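Local coordinates for protein aldose 1-epimerase (Escherichia coli, PDB 3NRE) that probably catalyses the interconversion of the alpha and beta anomers of aldose sugars, as a member of the galactose mutarotase superfamily, at residues K13-D18 / G25-T30; Q66-Q71 / G138-P143; G111-R116 / L142-G147; L154-R159 / L195-V200. One frame throughout, in Å; residues are numbered along the deposited sequence.

Contact 1. Residues K13-D18 / G25-T30; sequences KLDVSD and GFWRDT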
loop_
_atom_site.group_PDB
_atom_site.type_symbol
_atom_site.label_atom_id
_atom_site.label_comp_id
_atom_site.label_asym_id
_atom_site.label_seq_id
_atom_site.Cartn_x
_atom_site.Cartn_y
_atom_site.Cartn_z
ATOM N N LYS A 13 11.967 14.812 -6.383
ATOM C CA LYS A 13 11.984 15.215 -4.975
ATOM C C LYS A 13 10.959 14.376 -4.245
ATOM O O LYS A 13 9.860 14.159 -4.749
ATOM C CB LYS A 13 11.612 16.677 -4.831
ATOM C CG LYS A 13 11.778 17.163 -3.355
ATOM C CD LYS A 13 11.640 18.683 -3.195
ATOM C CE LYS A 13 10.200 19.123 -3.239
ATOM N NZ LYS A 13 9.974 20.556 -2.662
ATOM N N LEU A 14 11.334 13.926 -3.058
ATOM C CA LEU A 14 10.467 13.127 -2.206
ATOM C C LEU A 14 10.448 13.710 -0.791
ATOM O O LEU A 14 11.484 13.998 -0.221
ATOM C CB LEU A 14 11.013 11.686 -2.137
ATOM C CG LEU A 14 10.202 10.612 -1.410
ATOM C CD1 LEU A 14 9.057 10.166 -2.287
ATOM C CD2 LEU A 14 11.068 9.403 -0.923
ATOM N N ASP A 15 9.271 13.832 -0.213
ATOM C CA ASP A 15 9.121 14.191 1.207
ATOM C C ASP A 15 8.535 12.989 1.963
ATOM O O ASP A 15 7.592 12.357 1.479
ATOM C CB ASP A 15 8.144 15.363 1.356
ATOM C CG ASP A 15 8.758 16.716 1.022
ATOM O OD1 ASP A 15 9.980 16.807 0.693
ATOM O OD2 ASP A 15 8.023 17.743 1.155
ATOM N N VAL A 16 9.079 12.698 3.153
ATOM C CA VAL A 16 8.656 11.560 3.975
ATOM C C VAL A 16 8.480 12.028 5.400
ATOM O O VAL A 16 9.297 12.795 5.886
ATOM C CB VAL A 16 9.693 10.407 3.990
ATOM C CG1 VAL A 16 9.241 9.244 4.879
ATOM C CG2 VAL A 16 10.012 9.929 2.566
ATOM N N SER A 17 7.419 11.570 6.066
ATOM C CA SER A 17 7.163 11.925 7.444
ATOM C C SER A 17 7.403 10.763 8.373
ATOM O O SER A 17 7.072 9.624 8.019
ATOM C CB SER A 17 5.685 12.357 7.596
ATOM O OG SER A 17 5.338 12.541 8.942
ATOM N N ASP A 18 7.879 11.072 9.577
ATOM C CA ASP A 18 7.975 10.046 10.634
ATOM C C ASP A 18 6.609 9.642 11.197
ATOM O O ASP A 18 6.535 8.696 11.971
ATOM C CB ASP A 18 8.911 10.432 11.773
ATOM C CG ASP A 18 8.520 11.746 12.504
ATOM O OD1 ASP A 18 7.497 12.387 12.186
ATOM O OD2 ASP A 18 9.327 12.138 13.402
ATOM N N GLY A 25 5.025 13.645 -0.360
ATOM C CA GLY A 25 5.078 14.161 -1.717
ATOM C C GLY A 25 6.126 13.438 -2.534
ATOM O O GLY A 25 7.121 12.988 -2.007
ATOM N N PHE A 26 5.864 13.350 -3.834
ATOM C CA PHE A 26 6.799 12.828 -4.805
ATOM C C PHE A 26 6.538 13.605 -6.089
ATOM O O PHE A 26 5.414 13.582 -6.624
ATOM C CB PHE A 26 6.552 11.322 -4.996
ATOM C CG PHE A 26 7.513 10.655 -5.927
ATOM C CD1 PHE A 26 8.824 11.077 -6.027
ATOM C CD2 PHE A 26 7.129 9.536 -6.648
ATOM C CE1 PHE A 26 9.722 10.430 -6.910
ATOM C CE2 PHE A 26 8.020 8.892 -7.508
ATOM C CZ PHE A 26 9.288 9.324 -7.655
ATOM N N TRP A 27 7.557 14.349 -6.528
ATOM C CA TRP A 27 7.423 15.293 -7.622
ATOM C C TRP A 27 8.582 15.189 -8.620
ATOM O O TRP A 27 9.674 14.767 -8.274
ATOM C CB TRP A 27 7.432 16.736 -7.132
ATOM C CG TRP A 27 6.410 17.149 -6.138
ATOM C CD1 TRP A 27 5.173 17.730 -6.399
ATOM C CD2 TRP A 27 6.525 17.093 -4.706
ATOM N NE1 TRP A 27 4.534 17.991 -5.220
ATOM C CE2 TRP A 27 5.329 17.602 -4.174
ATOM C CE3 TRP A 27 7.535 16.698 -3.837
ATOM C CZ2 TRP A 27 5.139 17.779 -2.793
ATOM C CZ3 TRP A 27 7.323 16.805 -2.455
ATOM C CH2 TRP A 27 6.147 17.375 -1.958
ATOM N N ARG A 28 8.269 15.517 -9.870
ATOM C CA ARG A 28 9.286 15.747 -10.888
ATOM C C ARG A 28 9.121 17.204 -11.231
ATOM O O ARG A 28 8.069 17.600 -11.722
ATOM C CB ARG A 28 9.056 14.856 -12.099
ATOM C CG ARG A 28 10.237 14.875 -13.065
ATOM C CD ARG A 28 9.759 14.660 -14.470
ATOM N NE ARG A 28 8.730 15.639 -14.837
ATOM C CZ ARG A 28 7.552 15.317 -15.350
ATOM N NH1 ARG A 28 7.259 14.043 -15.577
ATOM N NH2 ARG A 28 6.682 16.272 -15.651
ATOM N N ASP A 29 10.130 18.026 -10.905
ATOM C CA ASP A 29 9.974 19.486 -10.969
ATOM C C ASP A 29 8.743 19.820 -10.107
ATOM O O ASP A 29 8.692 19.343 -8.974
ATOM C CB ASP A 29 9.859 19.989 -12.437
ATOM C CG ASP A 29 11.171 19.894 -13.180
ATOM O OD1 ASP A 29 12.206 20.160 -12.517
ATOM O OD2 ASP A 29 11.177 19.558 -14.396
ATOM N N THR A 30 7.749 20.551 -10.631
ATOM C CA THR A 30 6.547 20.919 -9.866
ATOM C C THR A 30 5.356 19.956 -10.116
ATOM O O THR A 30 4.266 20.163 -9.568
ATOM C CB THR A 30 6.111 22.354 -10.162
ATOM O OG1 THR A 30 5.785 22.462 -11.552
ATOM C CG2 THR A 30 7.250 23.377 -9.789
#
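Lys-13 O receives two neighbouring groups of the partner strand: Trp-27 N donates to it at 2.9 Å, and Phe-26 CA brings a C-H to the same oxygen at 3.3 Å. The antiparallel hairpin of strands 12-17 and 22-28 continues through the hydrogen-bonded pair Asp-15 and Gly-25, whose return bond from Gly-25 N is weak. On one face of the sheet, Leu-14 CD1 meets Phe-26 CD1 at 3.9 Å, both side chains packing onto strand 114-123. The other face belongs to Trp-27. With CG beside its own backbone N (chi1 -58°), the indole swings back over Gly-25, whose CA lies 3.3 Å above its plane; the lack of a side chain there lets the ring lie close. Lys-13 comes over the opposite face, CE touching Trp-27 CE3 at 3.7 Å; its NZ makes a long, off-centre cation-pi contact and is hydrogen-bonded to a PEG molecule, probably from the crystallisation liquor. Asp-15 stands at the ring edge, OD2 to CH2 at 3.7 Å, its carboxylate taken by a salt bridge to Lys-39 and a hydrogen bond with Thr-6. Cation over the face and carboxylate at the rim both match the indole quadrupole, so electrostatics probably favour this pose.

Contact 2. Residues Q66-Q71 / G138-P143; sequences QGREYQ and GAETLP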
loop_
_atom_site.group_PDB
_atom_site.type_symbol
_atom_site.label_atom_id
_atom_site.label_comp_id
_atom_site.label_asym_id
_atom_site.label_seq_id
_atom_site.Cartn_x
_atom_site.Cartn_y
_atom_site.Cartn_z
ATOM N N GLN A 66 -1.835 -22.030 13.693
ATOM C CA GLN A 66 -1.212 -23.174 14.375
ATOM C C GLN A 66 -2.004 -23.592 15.622
ATOM O O GLN A 66 -1.466 -23.725 16.733
ATOM C CB GLN A 66 0.291 -22.909 14.658
ATOM C CG GLN A 66 1.188 -23.135 13.407
ATOM C CD GLN A 66 2.588 -22.500 13.496
ATOM O OE1 GLN A 66 3.189 -22.438 14.568
ATOM N NE2 GLN A 66 3.102 -22.027 12.356
ATOM N N GLY A 67 -3.299 -23.783 15.414
ATOM C CA GLY A 67 -4.209 -24.182 16.467
ATOM C C GLY A 67 -4.604 -23.180 17.543
ATOM O O GLY A 67 -5.261 -23.567 18.511
ATOM N N ARG A 68 -4.287 -21.900 17.383
ATOM C CA ARG A 68 -4.612 -20.924 18.431
ATOM C C ARG A 68 -5.436 -19.770 17.849
ATOM O O ARG A 68 -5.160 -19.323 16.726
ATOM C CB ARG A 68 -3.346 -20.417 19.119
ATOM C CG ARG A 68 -3.564 -19.217 20.040
ATOM C CD ARG A 68 -2.380 -19.026 21.007
ATOM N NE ARG A 68 -2.346 -17.681 21.580
ATOM C CZ ARG A 68 -1.278 -17.126 22.153
ATOM N NH1 ARG A 68 -0.131 -17.794 22.247
ATOM N NH2 ARG A 68 -1.349 -15.881 22.627
ATOM N N GLU A 69 -6.452 -19.335 18.615
ATOM C CA GLU A 69 -7.395 -18.296 18.173
ATOM C C GLU A 69 -6.852 -16.934 18.594
ATOM O O GLU A 69 -6.587 -16.714 19.762
ATOM C CB GLU A 69 -8.801 -18.542 18.750
ATOM C CG GLU A 69 -9.868 -17.414 18.525
ATOM C CD GLU A 69 -10.613 -17.469 17.176
ATOM O OE1 GLU A 69 -10.375 -18.377 16.340
ATOM O OE2 GLU A 69 -11.453 -16.567 16.942
ATOM N N TYR A 70 -6.666 -16.032 17.626
ATOM C CA TYR A 70 -6.155 -14.707 17.889
ATOM C C TYR A 70 -7.276 -13.719 17.569
ATOM O O TYR A 70 -8.035 -13.937 16.609
ATOM C CB TYR A 70 -4.958 -14.407 16.988
ATOM C CG TYR A 70 -3.720 -15.174 17.359
ATOM C CD1 TYR A 70 -2.903 -14.729 18.372
ATOM C CD2 TYR A 70 -3.409 -16.362 16.717
ATOM C CE1 TYR A 70 -1.768 -15.439 18.716
ATOM C CE2 TYR A 70 -2.267 -17.089 17.060
ATOM C CZ TYR A 70 -1.468 -16.614 18.051
ATOM O OH TYR A 70 -0.323 -17.306 18.403
ATOM N N GLN A 71 -7.372 -12.644 18.352
ATOM C CA GLN A 71 -8.431 -11.637 18.139
ATOM C C GLN A 71 -7.848 -10.248 18.082
ATOM O O GLN A 71 -6.963 -9.899 18.856
ATOM C CB GLN A 71 -9.535 -11.757 19.176
ATOM C CG GLN A 71 -10.074 -13.195 19.154
ATOM C CD GLN A 71 -11.370 -13.444 19.924
ATOM O OE1 GLN A 71 -11.736 -12.678 20.825
ATOM N NE2 GLN A 71 -12.063 -14.541 19.569
ATOM N N GLY A 138 7.770 -11.397 18.535
ATOM C CA GLY A 138 6.864 -12.012 19.493
ATOM C C GLY A 138 7.387 -13.355 19.969
ATOM O O GLY A 138 8.516 -13.744 19.634
ATOM N N ALA A 139 6.557 -14.061 20.740
ATOM C CA ALA A 139 6.937 -15.354 21.346
ATOM C C ALA A 139 6.502 -16.549 20.477
ATOM O O ALA A 139 6.919 -17.685 20.734
ATOM C CB ALA A 139 6.359 -15.459 22.753
ATOM N N GLU A 140 5.704 -16.292 19.439
ATOM C CA GLU A 140 5.185 -17.328 18.535
ATOM C C GLU A 140 5.270 -16.960 17.054
ATOM O O GLU A 140 5.162 -15.779 16.679
ATOM C CB GLU A 140 3.695 -17.585 18.853
ATOM C CG GLU A 140 3.386 -17.900 20.313
ATOM C CD GLU A 140 3.925 -19.262 20.758
ATOM O OE1 GLU A 140 4.428 -20.043 19.905
ATOM O OE2 GLU A 140 3.841 -19.552 21.974
ATOM N N THR A 141 5.403 -17.983 16.214
ATOM C CA THR A 141 5.330 -17.815 14.760
ATOM C C THR A 141 3.952 -17.278 14.327
ATOM O O THR A 141 2.951 -17.807 14.792
ATOM C CB THR A 141 5.514 -19.174 14.097
ATOM O OG1 THR A 141 6.783 -19.687 14.477
ATOM C CG2 THR A 141 5.413 -19.072 12.564
ATOM N N LEU A 142 3.928 -16.225 13.479
ATOM C CA LEU A 142 2.681 -15.643 12.909
ATOM C C LEU A 142 2.863 -15.376 11.431
ATOM O O LEU A 142 4.005 -15.344 10.948
ATOM C CB LEU A 142 2.302 -14.363 13.628
ATOM C CG LEU A 142 1.756 -14.494 15.055
ATOM C CD1 LEU A 142 1.622 -13.144 15.746
ATOM C CD2 LEU A 142 0.396 -15.191 15.058
ATOM N N PRO A 143 1.762 -15.244 10.679
ATOM C CA PRO A 143 1.862 -15.009 9.241
ATOM C C PRO A 143 1.877 -13.512 8.905
ATOM O O PRO A 143 1.024 -12.746 9.386
ATOM C CB PRO A 143 0.613 -15.736 8.698
ATOM C CG PRO A 143 -0.416 -15.483 9.731
ATOM C CD PRO A 143 0.379 -15.605 11.057
HETATM O O HOH W 1 2.183 -19.956 16.243
#
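The tip of a beta hairpin, strands 62-65 and 68-71 joined through Gln-66 and Gly-67, leans here on the turn that leads into strand 142-153 of the mutarotase beta-sandwich. Its dense part is centred on Tyr-70. Leu-142 CD2 sits over one face of the phenol, 3.8 Å from Tyr-70 CZ, in a CH-pi contact displaced toward the hydroxyl end. The opposite face of the same ring is covered by Arg-68 CG, and the extended arginine (CG anti to the backbone N, chi1 169°) runs on so that its guanidinium in turn has Tyr-70 CE1 against a face. The tyrosine ring is thus held between a leucine methyl of the partner segment and its own strand neighbour.

Toward solvent the fit slackens. Glu-140, bent at chi2, lays CG 4.0 Å from Arg-68 NH1, but the charged ends do not pair: Arg-68 NH1 and Glu-140 OE2 remain 4.4 Å apart, with guanidinium and carboxylate planes 75° to one another, a separation beyond a salt bridge, so any attraction is probably modest. Gln-66 crosses Thr-141 with only van der Waals reach, NE2 to CG2 at 3.8 Å. No direct hydrogen bond spans the two segments; instead one water donates to both, reaching Gln-66 OE1 at 3.2 Å and Thr-141 O at 2.7 Å.

Contact 3. Residues G111-R116 / L142-G147; sequences GVYHYR and LPFGTG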
loop_
_atom_site.group_PDB
_atom_site.type_symbol
_atom_site.label_atom_id
_atom_site.label_comp_id
_atom_site.label_asym_id
_atom_site.label_seq_id
_atom_site.Cartn_x
_atom_site.Cartn_y
_atom_site.Cartn_z
ATOM N N GLY A 111 -0.821 -5.548 21.188
ATOM C CA GLY A 111 -1.677 -6.295 20.302
ATOM C C GLY A 111 -1.172 -7.688 19.988
ATOM O O GLY A 111 -0.415 -8.286 20.767
ATOM N N VAL A 112 -1.623 -8.206 18.852
ATOM C CA VAL A 112 -1.417 -9.608 18.465
ATOM C C VAL A 112 0.054 -9.809 17.982
ATOM O O VAL A 112 0.706 -10.755 18.395
ATOM C CB VAL A 112 -2.407 -10.046 17.386
ATOM C CG1 VAL A 112 -2.020 -11.374 16.772
ATOM C CG2 VAL A 112 -3.791 -10.133 17.972
ATOM N N TYR A 113 0.525 -8.914 17.109
ATOM C CA TYR A 113 1.852 -8.980 16.505
ATOM C C TYR A 113 2.834 -8.012 17.188
ATOM O O TYR A 113 2.551 -6.805 17.335
ATOM C CB TYR A 113 1.781 -8.597 15.041
ATOM C CG TYR A 113 1.115 -9.569 14.094
ATOM C CD1 TYR A 113 -0.266 -9.709 14.048
ATOM C CD2 TYR A 113 1.859 -10.287 13.185
ATOM C CE1 TYR A 113 -0.862 -10.568 13.116
ATOM C CE2 TYR A 113 1.290 -11.125 12.286
ATOM C CZ TYR A 113 -0.095 -11.264 12.246
ATOM O OH TYR A 113 -0.627 -12.138 11.331
ATOM N N HIS A 114 3.994 -8.537 17.600
ATOM C CA HIS A 114 5.106 -7.717 18.066
ATOM C C HIS A 114 6.198 -7.831 17.001
ATOM O O HIS A 114 6.517 -8.937 16.542
ATOM C CB HIS A 114 5.657 -8.211 19.418
ATOM C CG HIS A 114 4.716 -8.011 20.564
ATOM N ND1 HIS A 114 5.104 -8.189 21.877
ATOM C CD2 HIS A 114 3.414 -7.645 20.601
ATOM C CE1 HIS A 114 4.074 -7.951 22.669
ATOM N NE2 HIS A 114 3.037 -7.616 21.920
ATOM N N TYR A 115 6.809 -6.702 16.637
ATOM C CA TYR A 115 7.765 -6.709 15.540
ATOM C C TYR A 115 8.530 -5.393 15.474
ATOM O O TYR A 115 8.189 -4.410 16.166
ATOM C CB TYR A 115 7.080 -6.955 14.175
ATOM C CG TYR A 115 6.002 -5.933 13.922
ATOM C CD1 TYR A 115 6.319 -4.702 13.344
ATOM C CD2 TYR A 115 4.680 -6.150 14.327
ATOM C CE1 TYR A 115 5.351 -3.750 13.139
ATOM C CE2 TYR A 115 3.721 -5.205 14.138
ATOM C CZ TYR A 115 4.054 -4.014 13.536
ATOM O OH TYR A 115 3.140 -3.003 13.353
ATOM N N ARG A 116 9.619 -5.444 14.704
ATOM C CA ARG A 116 10.380 -4.261 14.289
ATOM C C ARG A 116 10.323 -4.199 12.763
ATOM O O ARG A 116 10.428 -5.213 12.078
ATOM C CB ARG A 116 11.827 -4.363 14.786
ATOM C CG ARG A 116 12.800 -3.271 14.364
ATOM C CD ARG A 116 14.225 -3.547 14.960
ATOM N NE ARG A 116 15.217 -2.543 14.549
ATOM C CZ ARG A 116 15.673 -1.531 15.299
ATOM N NH1 ARG A 116 15.236 -1.331 16.540
ATOM N NH2 ARG A 116 16.607 -0.711 14.811
ATOM N N LEU A 142 3.928 -16.225 13.479
ATOM C CA LEU A 142 2.681 -15.643 12.909
ATOM C C LEU A 142 2.863 -15.376 11.431
ATOM O O LEU A 142 4.005 -15.344 10.948
ATOM C CB LEU A 142 2.302 -14.363 13.628
ATOM C CG LEU A 142 1.756 -14.494 15.055
ATOM C CD1 LEU A 142 1.622 -13.144 15.746
ATOM C CD2 LEU A 142 0.396 -15.191 15.058
ATOM N N PRO A 143 1.762 -15.244 10.679
ATOM C CA PRO A 143 1.862 -15.009 9.241
ATOM C C PRO A 143 1.877 -13.512 8.905
ATOM O O PRO A 143 1.024 -12.746 9.386
ATOM C CB PRO A 143 0.613 -15.736 8.698
ATOM C CG PRO A 143 -0.416 -15.483 9.731
ATOM C CD PRO A 143 0.379 -15.605 11.057
ATOM N N PHE A 144 2.882 -13.117 8.118
ATOM C CA PHE A 144 3.185 -11.740 7.825
ATOM C C PHE A 144 3.011 -11.389 6.359
ATOM O O PHE A 144 3.169 -12.204 5.440
ATOM C CB PHE A 144 4.627 -11.389 8.232
ATOM C CG PHE A 144 4.844 -11.177 9.740
ATOM C CD1 PHE A 144 4.909 -12.249 10.594
ATOM C CD2 PHE A 144 5.107 -9.917 10.270
ATOM C CE1 PHE A 144 5.114 -12.069 11.940
ATOM C CE2 PHE A 144 5.342 -9.742 11.655
ATOM C CZ PHE A 144 5.382 -10.815 12.461
ATOM N N GLY A 145 2.740 -10.123 6.155
ATOM C CA GLY A 145 2.770 -9.569 4.810
ATOM C C GLY A 145 3.167 -8.093 4.856
ATOM O O GLY A 145 3.209 -7.491 5.903
ATOM N N THR A 146 3.420 -7.557 3.676
ATOM C CA THR A 146 3.790 -6.149 3.480
ATOM C C THR A 146 3.150 -5.604 2.223
ATOM O O THR A 146 2.682 -6.350 1.315
ATOM C CB THR A 146 5.336 -5.999 3.351
ATOM O OG1 THR A 146 5.813 -6.958 2.399
ATOM C CG2 THR A 146 5.994 -6.237 4.665
ATOM N N GLY A 147 3.130 -4.275 2.166
ATOM C CA GLY A 147 2.573 -3.616 1.018
ATOM C C GLY A 147 2.582 -2.149 1.229
ATOM O O GLY A 147 3.137 -1.676 2.198
#
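Tyr-113 is the bump of this contact, and the run Leu-142 to Phe-144 supplies the hollow that receives it. CG lies beside the backbone N (chi1 -71°), which sends the phenol across the gap between the two large sheets of the beta-sandwich, joining the nine-stranded one, at the start of strand 114-123, to strand 142-153 of the other. Three successive residues shape its seat. Leu-142 lays CD1 over one face of the ring, 3.9 Å from the centroid and only 13° off the normal, while its CB presses on Tyr-113 CE2 at 3.6 Å; CD1 also rests against Val-112, 3.7 Å from Val-112 O. Pro-143 closes the far end, its CD 3.6 Å from Tyr-113 OH. Phe-144 turns its face to the edge of the phenol, a T-shaped stack with planes at 88° and CD2 of Tyr-113 standing 3.6 Å from Phe-144 CZ. The rim of that phenylalanine, at CE2, then reaches on to Tyr-115 CB at 4.1 Å.

A single polar link runs through this greasy seat. Tyr-113 OH donates to Pro-143 O at 2.6 Å, arriving in the carbonyl plane, and is hydrogen-bonded as well to His-263 NE2. With one face covered, one edge against Phe-144 and the hydroxyl gripped twice, the buried phenol has little freedom to turn, and its polar end is satisfied among apolar neighbours.

Contact 4. Residues L154-R159 / L195-V200; sequences LSPQTR and LPRQWV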
loop_
_atom_site.group_PDB
_atom_site.type_symbol
_atom_site.label_atom_id
_atom_site.label_comp_id
_atom_site.label_asym_id
_atom_site.label_seq_id
_atom_site.Cartn_x
_atom_site.Cartn_y
_atom_site.Cartn_z
ATOM N N LEU A 154 -5.552 11.687 -10.287
ATOM C CA LEU A 154 -6.491 11.162 -11.292
ATOM C C LEU A 154 -7.000 12.237 -12.196
ATOM O O LEU A 154 -7.488 13.260 -11.727
ATOM C CB LEU A 154 -7.692 10.509 -10.585
ATOM C CG LEU A 154 -8.761 9.812 -11.413
ATOM C CD1 LEU A 154 -8.158 8.710 -12.291
ATOM C CD2 LEU A 154 -9.881 9.190 -10.541
ATOM N N SER A 155 -6.912 11.971 -13.502
ATOM C CA SER A 155 -7.421 12.827 -14.546
ATOM C C SER A 155 -8.419 12.022 -15.374
ATOM O O SER A 155 -8.305 10.787 -15.410
ATOM C CB SER A 155 -6.236 13.282 -15.418
ATOM O OG SER A 155 -6.640 13.616 -16.716
ATOM N N PRO A 156 -9.361 12.712 -16.080
ATOM C CA PRO A 156 -10.248 12.015 -17.014
ATOM C C PRO A 156 -9.432 11.221 -18.011
ATOM O O PRO A 156 -9.929 10.240 -18.543
ATOM C CB PRO A 156 -10.999 13.144 -17.726
ATOM C CG PRO A 156 -10.976 14.271 -16.801
ATOM C CD PRO A 156 -9.705 14.141 -15.963
ATOM N N GLN A 157 -8.176 11.643 -18.246
ATOM C CA GLN A 157 -7.344 10.990 -19.289
ATOM C C GLN A 157 -6.506 9.835 -18.700
ATOM O O GLN A 157 -5.933 9.085 -19.468
ATOM C CB GLN A 157 -6.366 11.978 -19.924
ATOM C CG GLN A 157 -6.953 13.356 -20.187
ATOM C CD GLN A 157 -8.152 13.386 -21.035
ATOM O OE1 GLN A 157 -8.407 12.480 -21.838
ATOM N NE2 GLN A 157 -8.866 14.539 -20.989
ATOM N N THR A 158 -6.369 9.740 -17.396
ATOM C CA THR A 158 -5.559 8.650 -16.765
ATOM C C THR A 158 -6.024 7.239 -17.170
ATOM O O THR A 158 -7.236 6.983 -17.309
ATOM C CB THR A 158 -5.624 8.727 -15.214
ATOM O OG1 THR A 158 -5.262 10.027 -14.782
ATOM C CG2 THR A 158 -4.671 7.751 -14.566
ATOM N N ARG A 159 -5.053 6.344 -17.375
ATOM C CA ARG A 159 -5.315 4.940 -17.697
ATOM C C ARG A 159 -4.320 4.089 -16.905
ATOM O O ARG A 159 -3.207 4.509 -16.672
ATOM C CB ARG A 159 -5.178 4.659 -19.209
ATOM C CG ARG A 159 -6.174 5.513 -20.092
ATOM C CD ARG A 159 -6.243 5.016 -21.493
ATOM N NE ARG A 159 -4.920 4.698 -22.040
ATOM C CZ ARG A 159 -4.723 3.949 -23.131
ATOM N NH1 ARG A 159 -5.761 3.459 -23.790
ATOM N NH2 ARG A 159 -3.482 3.694 -23.562
ATOM N N LEU A 195 -10.005 4.628 -15.121
ATOM C CA LEU A 195 -10.644 4.321 -13.850
ATOM C C LEU A 195 -12.131 4.612 -13.994
ATOM O O LEU A 195 -12.518 5.626 -14.565
ATOM C CB LEU A 195 -10.091 5.161 -12.692
ATOM C CG LEU A 195 -8.747 4.787 -12.039
ATOM C CD1 LEU A 195 -8.707 3.369 -11.433
ATOM C CD2 LEU A 195 -7.572 5.025 -13.058
ATOM N N PRO A 196 -12.992 3.727 -13.443
ATOM C CA PRO A 196 -14.405 4.060 -13.338
ATOM C C PRO A 196 -14.610 5.357 -12.556
ATOM O O PRO A 196 -13.866 5.621 -11.610
ATOM C CB PRO A 196 -14.979 2.897 -12.500
ATOM C CG PRO A 196 -13.967 1.784 -12.589
ATOM C CD PRO A 196 -12.649 2.398 -12.913
ATOM N N ARG A 197 -15.634 6.119 -12.919
ATOM C CA ARG A 197 -16.010 7.343 -12.211
ATOM C C ARG A 197 -17.134 7.047 -11.233
ATOM O O ARG A 197 -18.242 7.593 -11.336
ATOM C CB ARG A 197 -16.436 8.436 -13.215
ATOM C CG ARG A 197 -15.241 9.105 -13.901
ATOM C CD ARG A 197 -14.158 9.350 -12.872
ATOM N NE ARG A 197 -12.987 10.083 -13.366
ATOM C CZ ARG A 197 -11.928 9.523 -13.955
ATOM N NH1 ARG A 197 -11.884 8.215 -14.182
ATOM N NH2 ARG A 197 -10.916 10.278 -14.340
ATOM N N GLN A 198 -16.825 6.184 -10.273
ATOM C CA GLN A 198 -17.744 5.738 -9.237
ATOM C C GLN A 198 -16.899 4.988 -8.209
ATOM O O GLN A 198 -15.742 4.640 -8.467
ATOM C CB GLN A 198 -18.813 4.794 -9.800
ATOM C CG GLN A 198 -18.241 3.556 -10.481
ATOM C CD GLN A 198 -19.336 2.747 -11.144
ATOM O OE1 GLN A 198 -19.508 2.806 -12.363
ATOM N NE2 GLN A 198 -20.116 2.032 -10.347
ATOM N N TRP A 199 -17.514 4.726 -7.060
ATOM C CA TRP A 199 -16.863 4.013 -5.969
ATOM C C TRP A 199 -16.265 2.727 -6.495
ATOM O O TRP A 199 -16.959 1.946 -7.144
ATOM C CB TRP A 199 -17.883 3.654 -4.895
ATOM C CG TRP A 199 -17.340 2.869 -3.747
ATOM C CD1 TRP A 199 -17.400 1.504 -3.582
ATOM C CD2 TRP A 199 -16.676 3.392 -2.593
ATOM N NE1 TRP A 199 -16.775 1.153 -2.419
ATOM C CE2 TRP A 199 -16.339 2.288 -1.774
ATOM C CE3 TRP A 199 -16.323 4.671 -2.180
ATOM C CZ2 TRP A 199 -15.664 2.439 -0.556
ATOM C CZ3 TRP A 199 -15.653 4.824 -0.979
ATOM C CH2 TRP A 199 -15.336 3.716 -0.176
ATOM N N VAL A 200 -14.992 2.528 -6.234
ATOM C CA VAL A 200 -14.330 1.242 -6.443
ATOM C C VAL A 200 -13.551 0.858 -5.183
ATOM O O VAL A 200 -12.772 1.631 -4.677
ATOM C CB VAL A 200 -13.317 1.304 -7.586
ATOM C CG1 VAL A 200 -12.520 -0.025 -7.678
ATOM C CG2 VAL A 200 -13.975 1.640 -8.921
HETATM O O HOH W 2 -10.751 13.022 -12.747
HETATM O O HOH W 3 -9.419 7.695 -15.856
#
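This is a loop-to-loop contact at the margin of the beta-sandwich, between two connections that each pass from one large sheet to the other: residues 154-159 lead from strand 142-153 to strand 159-162, while the loop at 195-200 follows strand 193-194 and runs into strand 200-205. Its inner part is apolar. Leu-154 CD1 meets Leu-195 CD2 at 3.8 Å, and Phe-251 of strand 250-256 touches both leucines. Further out, Arg-197 in the conformer described, one of two modelled, folds back through a bend at chi2 (-42°) and presents a guanidinium face to Leu-154, whose CD2 lies over the centre of the group while CG is 3.7 Å from NH2. The edge of the group points at Ser-155 O, but the bond from Arg-197 NH2 is weak, with 129° at the hydrogen.

A water does more of the joining. It donates to Thr-158 O at 2.7 Å and accepts from Leu-195 N at 3.2 Å and Arg-197 NH1 at 3.0 Å, so both backbones are tied through one molecule. Bonds within the first loop set its shape. Ser-155 N donates to Thr-158 OG1 at 2.9 Å, a hydroxyl also hydrogen-bonded to Gln-215. Thr-158 N returns to Ser-155 O, closing a type I beta turn, and Gln-157 N bonds to Ser-155 OG at 2.9 Å, an ST turn set inside it.

From the N terminus, contact 1 comes first and closes the short loop of the hairpin 12-17/22-28, local to a four-stranded sheet. Contact 2 then opens at the hairpin tip 66-71 and closes a long loop at 138-143. Contact 3 starts within that loop and ends on the same stretch, sharing Leu-142 and Pro-143; the two touch directly, as where Tyr-70 packs on Val-112, and form one continuous patch tying the 62-71 hairpin and the nine-stranded sheet to strand 142-153. Contact 4 follows in series, joining the connections 154-159 and 195-200 across the chain's centre from contacts 2 and 3, about 17 Å from contact 3 between nearest atoms.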